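Local coordinates for protein DNA polymerase III, beta subunit (Thermotoga maritima, PDB 1VPK) that probably tethers DNA polymerases and other proteins to DNA, as a ring-shaped head-to-tail dimer around the duplex, so that replication is processive, at residues 151-156 and 189-194; 164-169 and 181-186; 291-296 and 325-330. All coordinates share one frame; numbering follows the deposited sequence.

How the contacts relate
Contacts 1 and 2 belong to the central domain and adjoin each other, sharing a sheet in which strands 177-183 and 187-194 are neighbours; a backbone link between Ala189 and Ala182 ties them. Both are largely buried, but contact 1 is an apolar fit of a helix and the turn after it against a strand, whereas contact 2 combines apolar cover over carbonyl groups with a water at the open end of a hairpin. Contact 3 lies in the C-terminal domain, its centre about 26 Å from that of contact 1 and 25 Å from that of contact 2. Partly buried, it is regular antiparallel pairing, apolar and aromatic on one face and carrying charge on the other.

Contact 1. Residues 151-156 and 189-194; sequences EKVIFA and ALAEEQ
Ala189 sets its methyl group into the turn of chain at 153-156, and three residues close round it. Ala189 CB lies 3.6 Å from Val153 CA, Ala156 CB comes up to it at 3.8 Å, and Lys152 O is also 3.8 Å from Ala189 CB. The turn is fastened by a backbone hydrogen bond from Ala156 N to Val153 O, 3.0 Å long, which brings the Ala156 methyl round to the strand. Val153 extends the fit along the strand: with chi1 at -52°, CG1 stands anti to the carbonyl carbon and reaches Ala191 CB at 3.6 Å. No hydrogen bond joins the two segments; the packing is apolar, and the small alanines, on one face of the strand, let the backbones come close (Val153 CA is 4.9 Å from Ala189 CA).

Packing is looser at the margins. The Phe155 ring meets Ala189 obliquely, Phe155 CE1 standing 4.3 Å from Ala189 CB, and stacks instead with His341. Lys152 leads its chain away from the strand into partly exposed surroundings; its NZ remains 6.6 Å from Glu193 OE2, too far for an ion pair. Both ends turn to Tyr368, Lys152 through a cation-pi contact with the ring and Glu193 through a hydrogen bond to the hydroxyl.

The contact thus seats the C-terminal part of helix 143-153 and the residues after it on strand 187-194. Tyr370 of the adjoining strand 368-372 flanks Ala189 and bonds to Lys152 O, while Ile154 points away from the strand to pack on helix 207-218.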
loop_
_atom_site.group_PDB
_atom_site.type_symbol
_atom_site.label_atom_id
_atom_site.label_comp_id
_atom_site.label_asym_id
_atom_site.label_seq_id
_atom_site.Cartn_x
_atom_site.Cartn_y
_atom_site.Cartn_z
ATOM N N GLU A 151 -17.247 13.257 2.078
ATOM C CA GLU A 151 -16.134 12.764 1.289
ATOM C C GLU A 151 -15.627 13.836 0.275
ATOM O O GLU A 151 -14.442 13.873 -0.073
ATOM C CB GLU A 151 -16.586 11.489 0.560
ATOM C CG GLU A 151 -15.616 10.929 -0.517
ATOM N N LYS A 152 -16.530 14.700 -0.188
ATOM C CA LYS A 152 -16.154 15.729 -1.150
ATOM C C LYS A 152 -15.416 16.891 -0.505
ATOM O O LYS A 152 -14.783 17.653 -1.210
ATOM C CB LYS A 152 -17.384 16.166 -1.984
ATOM C CG LYS A 152 -17.596 15.228 -3.144
ATOM C CD LYS A 152 -18.804 15.522 -3.966
ATOM C CE LYS A 152 -18.974 14.413 -5.045
ATOM N NZ LYS A 152 -19.815 14.823 -6.240
ATOM N N VAL A 153 -15.422 16.997 0.827
ATOM C CA VAL A 153 -14.731 18.099 1.487
ATOM C C VAL A 153 -13.622 17.735 2.468
ATOM O O VAL A 153 -12.719 18.532 2.642
ATOM C CB VAL A 153 -15.709 19.062 2.256
ATOM C CG1 VAL A 153 -16.881 19.544 1.309
ATOM C CG2 VAL A 153 -16.233 18.429 3.510
ATOM N N ILE A 154 -13.720 16.568 3.130
ATOM C CA ILE A 154 -12.908 16.298 4.321
ATOM C C ILE A 154 -11.404 16.304 4.059
ATOM O O ILE A 154 -10.638 16.668 4.919
ATOM C CB ILE A 154 -13.347 14.978 5.052
ATOM C CG1 ILE A 154 -12.811 14.967 6.492
ATOM C CG2 ILE A 154 -12.972 13.726 4.220
ATOM C CD1 ILE A 154 -13.484 13.931 7.353
ATOM N N PHE A 155 -10.997 15.941 2.858
ATOM C CA PHE A 155 -9.585 15.992 2.465
ATOM C C PHE A 155 -8.898 17.354 2.551
ATOM O O PHE A 155 -7.677 17.424 2.578
ATOM C CB PHE A 155 -9.380 15.475 1.049
ATOM C CG PHE A 155 -9.764 16.473 -0.030
ATOM C CD1 PHE A 155 -11.077 16.541 -0.505
ATOM C CD2 PHE A 155 -8.808 17.289 -0.606
ATOM C CE1 PHE A 155 -11.405 17.420 -1.487
ATOM C CE2 PHE A 155 -9.136 18.192 -1.595
ATOM C CZ PHE A 155 -10.446 18.247 -2.037
ATOM N N ALA A 156 -9.676 18.440 2.522
ATOM C CA ALA A 156 -9.095 19.769 2.492
ATOM C C ALA A 156 -8.872 20.324 3.930
ATOM O O ALA A 156 -8.213 21.358 4.091
ATOM C CB ALA A 156 -9.973 20.689 1.672
ATOM N N ALA A 189 -12.491 23.259 0.302
ATOM C CA ALA A 189 -13.521 22.469 -0.352
ATOM C C ALA A 189 -14.870 22.863 0.229
ATOM O O ALA A 189 -14.996 23.031 1.445
ATOM C CB ALA A 189 -13.291 20.975 -0.108
ATOM N N LEU A 190 -15.867 22.984 -0.647
ATOM C CA LEU A 190 -17.191 23.319 -0.220
ATOM C C LEU A 190 -18.228 22.448 -0.925
ATOM O O LEU A 190 -18.151 22.298 -2.123
ATOM C CB LEU A 190 -17.446 24.783 -0.573
ATOM C CG LEU A 190 -18.744 25.448 -0.137
ATOM C CD1 LEU A 190 -18.485 26.954 -0.052
ATOM C CD2 LEU A 190 -19.898 25.171 -1.129
ATOM N N ALA A 191 -19.213 21.954 -0.167
ATOM C CA ALA A 191 -20.301 21.131 -0.697
ATOM C C ALA A 191 -21.611 21.673 -0.104
ATOM O O ALA A 191 -21.678 21.972 1.109
ATOM C CB ALA A 191 -20.100 19.629 -0.266
ATOM N N GLU A 192 -22.639 21.780 -0.933
ATOM C CA GLU A 192 -23.937 22.271 -0.490
ATOM C C GLU A 192 -25.058 21.471 -1.160
ATOM O O GLU A 192 -25.023 21.224 -2.378
ATOM C CB GLU A 192 -24.047 23.745 -0.860
ATOM C CG GLU A 192 -25.323 24.433 -0.479
ATOM C CD GLU A 192 -25.269 25.907 -0.830
ATOM O OE1 GLU A 192 -24.671 26.660 -0.032
ATOM O OE2 GLU A 192 -25.801 26.288 -1.888
ATOM N N GLU A 193 -26.063 21.076 -0.382
ATOM C CA GLU A 193 -27.185 20.319 -0.940
ATOM C C GLU A 193 -28.475 20.720 -0.261
ATOM O O GLU A 193 -28.524 20.987 0.962
ATOM C CB GLU A 193 -27.000 18.809 -0.699
ATOM C CG GLU A 193 -25.826 18.168 -1.443
ATOM C CD GLU A 193 -26.138 17.872 -2.872
ATOM O OE1 GLU A 193 -27.290 18.092 -3.281
ATOM O OE2 GLU A 193 -25.226 17.408 -3.590
ATOM N N GLN A 194 -29.526 20.658 -1.047
ATOM C CA GLN A 194 -30.857 20.820 -0.547
ATOM C C GLN A 194 -31.214 19.626 0.311
ATOM O O GLN A 194 -30.954 18.466 -0.047
ATOM C CB GLN A 194 -31.836 20.964 -1.708
ATOM C CG GLN A 194 -33.217 21.307 -1.216
ATOM C CD GLN A 194 -34.175 21.705 -2.277
ATOM O OE1 GLN A 194 -33.805 22.272 -3.324
ATOM N NE2 GLN A 194 -35.453 21.455 -2.003
#

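Contact 2. Residues 164-169 and 181-186; sequences RNLNGV and VASDGF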
loop_
_atom_site.group_PDB
_atom_site.type_symbol
_atom_site.label_atom_id
_atom_site.label_comp_id
_atom_site.label_asym_id
_atom_site.label_seq_id
_atom_site.Cartn_x
_atom_site.Cartn_y
_atom_site.Cartn_z
ATOM N N ARG A 164 -6.635 24.639 15.386
ATOM C CA ARG A 164 -7.928 24.201 15.925
ATOM C C ARG A 164 -9.093 24.624 15.020
ATOM O O ARG A 164 -10.041 23.858 14.844
ATOM C CB ARG A 164 -8.149 24.697 17.376
ATOM C CG ARG A 164 -7.146 24.142 18.381
ATOM C CD ARG A 164 -7.128 24.905 19.738
ATOM N NE ARG A 164 -7.111 26.347 19.499
ATOM C CZ ARG A 164 -8.120 27.206 19.708
ATOM N NH1 ARG A 164 -9.285 26.828 20.240
ATOM N NH2 ARG A 164 -7.938 28.479 19.375
ATOM N N ASN A 165 -8.981 25.805 14.415
ATOM C CA ASN A 165 -10.071 26.390 13.650
ATOM C C ASN A 165 -10.196 25.849 12.228
ATOM O O ASN A 165 -11.203 26.116 11.575
ATOM C CB ASN A 165 -9.980 27.920 13.631
ATOM C CG ASN A 165 -8.825 28.450 12.803
ATOM O OD1 ASN A 165 -7.802 27.806 12.629
ATOM N ND2 ASN A 165 -8.978 29.665 12.328
ATOM N N LEU A 166 -9.163 25.134 11.760
ATOM C CA LEU A 166 -9.138 24.476 10.449
ATOM C C LEU A 166 -9.085 22.923 10.477
ATOM O O LEU A 166 -9.272 22.265 9.427
ATOM C CB LEU A 166 -7.936 25.003 9.670
ATOM C CG LEU A 166 -8.016 26.496 9.277
ATOM C CD1 LEU A 166 -6.745 26.898 8.556
ATOM C CD2 LEU A 166 -9.260 26.828 8.422
ATOM N N ASN A 167 -8.829 22.365 11.656
ATOM C CA ASN A 167 -8.721 20.934 11.875
ATOM C C ASN A 167 -10.130 20.334 12.061
ATOM O O ASN A 167 -10.515 19.885 13.158
ATOM C CB ASN A 167 -7.850 20.674 13.119
ATOM C CG ASN A 167 -7.607 19.178 13.378
ATOM O OD1 ASN A 167 -7.869 18.696 14.457
ATOM N ND2 ASN A 167 -7.125 18.447 12.347
ATOM N N GLY A 168 -10.907 20.368 10.982
ATOM C CA GLY A 168 -12.299 19.974 11.055
ATOM C C GLY A 168 -13.096 20.410 9.855
ATOM O O GLY A 168 -12.549 20.916 8.857
ATOM N N VAL A 169 -14.402 20.190 9.950
ATOM C CA VAL A 169 -15.337 20.551 8.912
ATOM C C VAL A 169 -16.422 21.409 9.537
ATOM O O VAL A 169 -16.957 21.097 10.603
ATOM C CB VAL A 169 -16.009 19.330 8.257
ATOM C CG1 VAL A 169 -17.014 19.778 7.139
ATOM C CG2 VAL A 169 -14.979 18.356 7.702
ATOM N N VAL A 181 -17.930 22.840 4.776
ATOM C CA VAL A 181 -16.728 23.534 4.327
ATOM C C VAL A 181 -15.521 23.029 5.086
ATOM O O VAL A 181 -15.582 22.825 6.275
ATOM C CB VAL A 181 -16.814 25.067 4.544
ATOM C CG1 VAL A 181 -15.706 25.803 3.737
ATOM C CG2 VAL A 181 -18.142 25.588 4.094
ATOM N N ALA A 182 -14.418 22.853 4.382
ATOM C CA ALA A 182 -13.169 22.496 5.025
ATOM C C ALA A 182 -12.050 23.202 4.320
ATOM O O ALA A 182 -12.109 23.401 3.089
ATOM C CB ALA A 182 -12.943 20.950 4.988
ATOM N N SER A 183 -11.023 23.571 5.083
ATOM C CA SER A 183 -9.874 24.282 4.542
ATOM C C SER A 183 -8.657 24.063 5.419
ATOM O O SER A 183 -8.800 23.767 6.607
ATOM C CB SER A 183 -10.156 25.786 4.503
ATOM O OG SER A 183 -9.003 26.483 4.069
ATOM N N ASP A 184 -7.475 24.240 4.831
ATOM C CA ASP A 184 -6.239 24.161 5.547
ATOM C C ASP A 184 -5.411 25.421 5.385
ATOM O O ASP A 184 -4.203 25.429 5.690
ATOM C CB ASP A 184 -5.450 22.927 5.114
ATOM C CG ASP A 184 -4.940 22.996 3.673
ATOM O OD1 ASP A 184 -5.159 24.003 2.927
ATOM O OD2 ASP A 184 -4.317 21.990 3.291
ATOM N N GLY A 185 -6.047 26.490 4.903
ATOM C CA GLY A 185 -5.336 27.752 4.668
ATOM C C GLY A 185 -4.694 27.885 3.298
ATOM O O GLY A 185 -4.418 28.998 2.829
ATOM N N PHE A 186 -4.433 26.759 2.639
ATOM C CA PHE A 186 -3.903 26.779 1.281
ATOM C C PHE A 186 -5.001 26.460 0.262
ATOM O O PHE A 186 -4.943 26.881 -0.883
ATOM C CB PHE A 186 -2.798 25.745 1.130
ATOM C CG PHE A 186 -1.545 26.036 1.930
ATOM C CD1 PHE A 186 -0.705 27.072 1.581
ATOM C CD2 PHE A 186 -1.172 25.208 2.984
ATOM C CE1 PHE A 186 0.487 27.303 2.306
ATOM C CE2 PHE A 186 -0.001 25.430 3.691
ATOM C CZ PHE A 186 0.820 26.470 3.357
HETATM O O HOH W 1 -11.342 22.886 7.866
#
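Leu166 lays its side chain over the carbonyl of Ser183, with CB 3.4 Å and CD2 3.6 Å from Ser183 O. Its CG stands anti to the carbonyl carbon (chi1 -67°), which carries the branched end across to the turn after the strand, where CD1 comes 3.7 Å from Gly185 N. The same leucine also packs on Ala158 and Pro253. Cutting it back to an alanine would remove CG and both methyls, and would probably uncover the Asp184-Gly185 peptide, thin the cover of the Ser183 carbonyl and open a gap beside Pro253.

Val169 approaches differently. Its CG1 is directed at backbone, 3.5 Å from Val181 O, while CG2 faces the methyl of Ala182. The hydroxyl of Ser183, anti to its own backbone N (chi1 176°), turns along its own chain: OG accepts from Gly185 N at 3.1 Å in an ST turn and also bonds to Arg187 O. Asp184 follows with an Asx turn, its OD1 met by Phe186 N from above the carboxylate plane, and its OD2 forms a salt bridge with Arg187.

No direct hydrogen bond crosses between 164-169 and 181-186. Where the hairpin of strands 168-174 and 177-183 opens, a water takes the place of pairing: it accepts from Ser183 N at 2.9 Å and lies within bonding distance of Leu166 O, at 2.7 Å, and of Gly168 O, though its protons cannot be assigned among them. The carbonyl oxygens of Leu166 and Ser183 approach to 3.2 Å, an acceptor pair that would probably repel, and the adjacent water is likely to ease the crowding.

Contact 3. Residues 291-296 and 325-330; sequences SVKFEI and DLVIAF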
loop_
_atom_site.group_PDB
_atom_site.type_symbol
_atom_site.label_atom_id
_atom_site.label_comp_id
_atom_site.label_asym_id
_atom_site.label_seq_id
_atom_site.Cartn_x
_atom_site.Cartn_y
_atom_site.Cartn_z
ATOM N N SER A 291 6.103 22.795 -7.459
ATOM C CA SER A 291 5.461 23.914 -8.155
ATOM C C SER A 291 5.190 23.571 -9.595
ATOM O O SER A 291 6.012 22.939 -10.204
ATOM C CB SER A 291 6.401 25.105 -8.113
ATOM O OG SER A 291 6.068 26.058 -9.093
ATOM N N VAL A 292 4.023 23.970 -10.110
ATOM C CA VAL A 292 3.732 23.956 -11.523
ATOM C C VAL A 292 3.270 25.364 -11.890
ATOM O O VAL A 292 2.449 25.941 -11.197
ATOM C CB VAL A 292 2.675 22.899 -11.908
ATOM C CG1 VAL A 292 1.346 23.046 -11.094
ATOM C CG2 VAL A 292 2.329 22.940 -13.436
ATOM N N LYS A 293 3.863 25.909 -12.943
ATOM C CA LYS A 293 3.438 27.154 -13.586
ATOM C C LYS A 293 2.525 26.821 -14.761
ATOM O O LYS A 293 2.883 26.014 -15.650
ATOM C CB LYS A 293 4.668 27.906 -14.083
ATOM C CG LYS A 293 4.363 29.249 -14.713
ATOM C CD LYS A 293 5.627 30.000 -15.078
ATOM C CE LYS A 293 6.386 29.268 -16.165
ATOM N NZ LYS A 293 7.426 30.151 -16.788
ATOM N N PHE A 294 1.327 27.417 -14.726
ATOM C CA PHE A 294 0.370 27.359 -15.811
ATOM C C PHE A 294 0.557 28.603 -16.641
ATOM O O PHE A 294 0.531 29.705 -16.097
ATOM C CB PHE A 294 -1.064 27.333 -15.284
ATOM C CG PHE A 294 -1.435 26.052 -14.603
ATOM C CD1 PHE A 294 -0.942 25.740 -13.382
ATOM C CD2 PHE A 294 -2.281 25.159 -15.184
ATOM C CE1 PHE A 294 -1.276 24.560 -12.772
ATOM C CE2 PHE A 294 -2.615 23.993 -14.557
ATOM C CZ PHE A 294 -2.127 23.717 -13.360
ATOM N N GLU A 295 0.790 28.398 -17.938
ATOM C CA GLU A 295 0.827 29.434 -18.960
ATOM C C GLU A 295 -0.419 29.187 -19.807
ATOM O O GLU A 295 -0.477 28.285 -20.667
ATOM C CB GLU A 295 2.100 29.331 -19.787
ATOM C CG GLU A 295 3.342 29.522 -18.961
ATOM C CD GLU A 295 4.602 29.133 -19.695
ATOM O OE1 GLU A 295 4.541 28.629 -20.820
ATOM O OE2 GLU A 295 5.679 29.350 -19.140
ATOM N N ILE A 296 -1.430 29.981 -19.520
ATOM C CA ILE A 296 -2.704 29.868 -20.169
ATOM C C ILE A 296 -2.782 30.823 -21.373
ATOM O O ILE A 296 -2.575 32.027 -21.255
ATOM C CB ILE A 296 -3.815 30.167 -19.166
ATOM C CG1 ILE A 296 -3.720 29.238 -17.975
ATOM C CG2 ILE A 296 -5.165 30.038 -19.860
ATOM C CD1 ILE A 296 -4.431 29.729 -16.798
ATOM N N ASP A 325 -5.231 35.792 -21.192
ATOM C CA ASP A 325 -4.086 34.916 -21.014
ATOM C C ASP A 325 -3.512 35.195 -19.634
ATOM O O ASP A 325 -3.610 36.307 -19.156
ATOM C CB ASP A 325 -3.000 35.149 -22.059
ATOM C CG ASP A 325 -3.448 34.812 -23.471
ATOM O OD1 ASP A 325 -4.534 34.176 -23.673
ATOM O OD2 ASP A 325 -2.693 35.193 -24.402
ATOM N N LEU A 326 -2.945 34.171 -19.007
ATOM C CA LEU A 326 -2.486 34.248 -17.622
ATOM C C LEU A 326 -1.340 33.282 -17.393
ATOM O O LEU A 326 -1.353 32.192 -17.928
ATOM C CB LEU A 326 -3.628 33.888 -16.684
ATOM C CG LEU A 326 -3.369 33.819 -15.183
ATOM C CD1 LEU A 326 -2.886 35.157 -14.653
ATOM C CD2 LEU A 326 -4.656 33.375 -14.527
ATOM N N VAL A 327 -0.322 33.732 -16.653
ATOM C CA VAL A 327 0.720 32.881 -16.122
ATOM C C VAL A 327 0.527 32.886 -14.581
ATOM O O VAL A 327 0.407 33.953 -13.959
ATOM C CB VAL A 327 2.095 33.390 -16.542
ATOM C CG1 VAL A 327 3.223 32.537 -15.889
ATOM C CG2 VAL A 327 2.196 33.412 -18.059
ATOM N N ILE A 328 0.419 31.700 -13.989
ATOM C CA ILE A 328 0.049 31.538 -12.567
ATOM C C ILE A 328 0.569 30.190 -12.016
ATOM O O ILE A 328 0.514 29.207 -12.702
ATOM C CB ILE A 328 -1.490 31.676 -12.344
ATOM C CG1 ILE A 328 -1.829 31.649 -10.856
ATOM C CG2 ILE A 328 -2.268 30.556 -13.056
ATOM C CD1 ILE A 328 -3.255 32.057 -10.551
ATOM N N ALA A 329 1.105 30.162 -10.790
ATOM C CA ALA A 329 1.727 28.930 -10.231
ATOM C C ALA A 329 0.959 28.369 -9.044
ATOM O O ALA A 329 0.432 29.142 -8.188
ATOM C CB ALA A 329 3.218 29.211 -9.786
ATOM N N PHE A 330 0.965 27.037 -8.950
ATOM C CA PHE A 330 0.354 26.291 -7.836
ATOM C C PHE A 330 1.212 25.134 -7.332
ATOM O O PHE A 330 2.083 24.620 -8.040
ATOM C CB PHE A 330 -0.981 25.711 -8.275
ATOM C CG PHE A 330 -2.006 26.751 -8.628
ATOM C CD1 PHE A 330 -2.760 27.358 -7.652
ATOM C CD2 PHE A 330 -2.200 27.132 -9.949
ATOM C CE1 PHE A 330 -3.677 28.323 -7.976
ATOM C CE2 PHE A 330 -3.116 28.085 -10.266
ATOM C CZ PHE A 330 -3.838 28.676 -9.286
#
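Phe294 and Phe330 meet at the apolar centre in an offset edge-to-face pair, the edge of Phe330 toward the face of Phe294. Their ring centroids are 5.9 Å apart and their planes stand at 80°, and Phe330 CD2 comes 3.9 Å from Phe294 CD1. Ile328 joins the same face of the sheet, its CG2 lying 4.1 Å from Phe294 CB. Farther along, Ile296 CD1 rests 4.2 Å from Leu326 CB. Phe351 of strand 346-351 packs on Ile296, Leu326, Ile328 and Phe330, while Met301 and Leu303 from strand 300-307 flank Phe294.

Beneath these side chains the strands 292-296 and 326-330 run antiparallel, at 161°, through three hydrogen-bonded pairs: Val292 with Phe330, Phe294 with Ile328, and Ile296 with Leu326. Each pair contributes two backbone bonds. The last is uneven, Ile296 N to Leu326 O spanning 2.7 Å but Leu326 N to Ile296 O 3.1 Å.

On the reverse face Lys293, Glu295, Val327 and Ala329 form a more polar surface. The aliphatic part of Lys293 passes obliquely by Val327, CD lying 3.6 Å from CG1. A bend at chi3 (65°) then helps to bring NZ round to Glu295 OE2 at 3.0 Å, a salt bridge whose hydrogen bond is weak. Glu295 lies alongside Val327, pointing the same way, and its other oxygen pairs with Arg302. Beside Leu326, Asp325 forms a salt bridge with Lys321.

The strand pair therefore has two unlike faces. Backbone bonds supply the register, aromatic and branched side chains pack one face against Phe351 of strand 346-351 within the C-terminal domain, and on the other the glutamate, held by both a lysine and an arginine, probably has its negative charge well balanced.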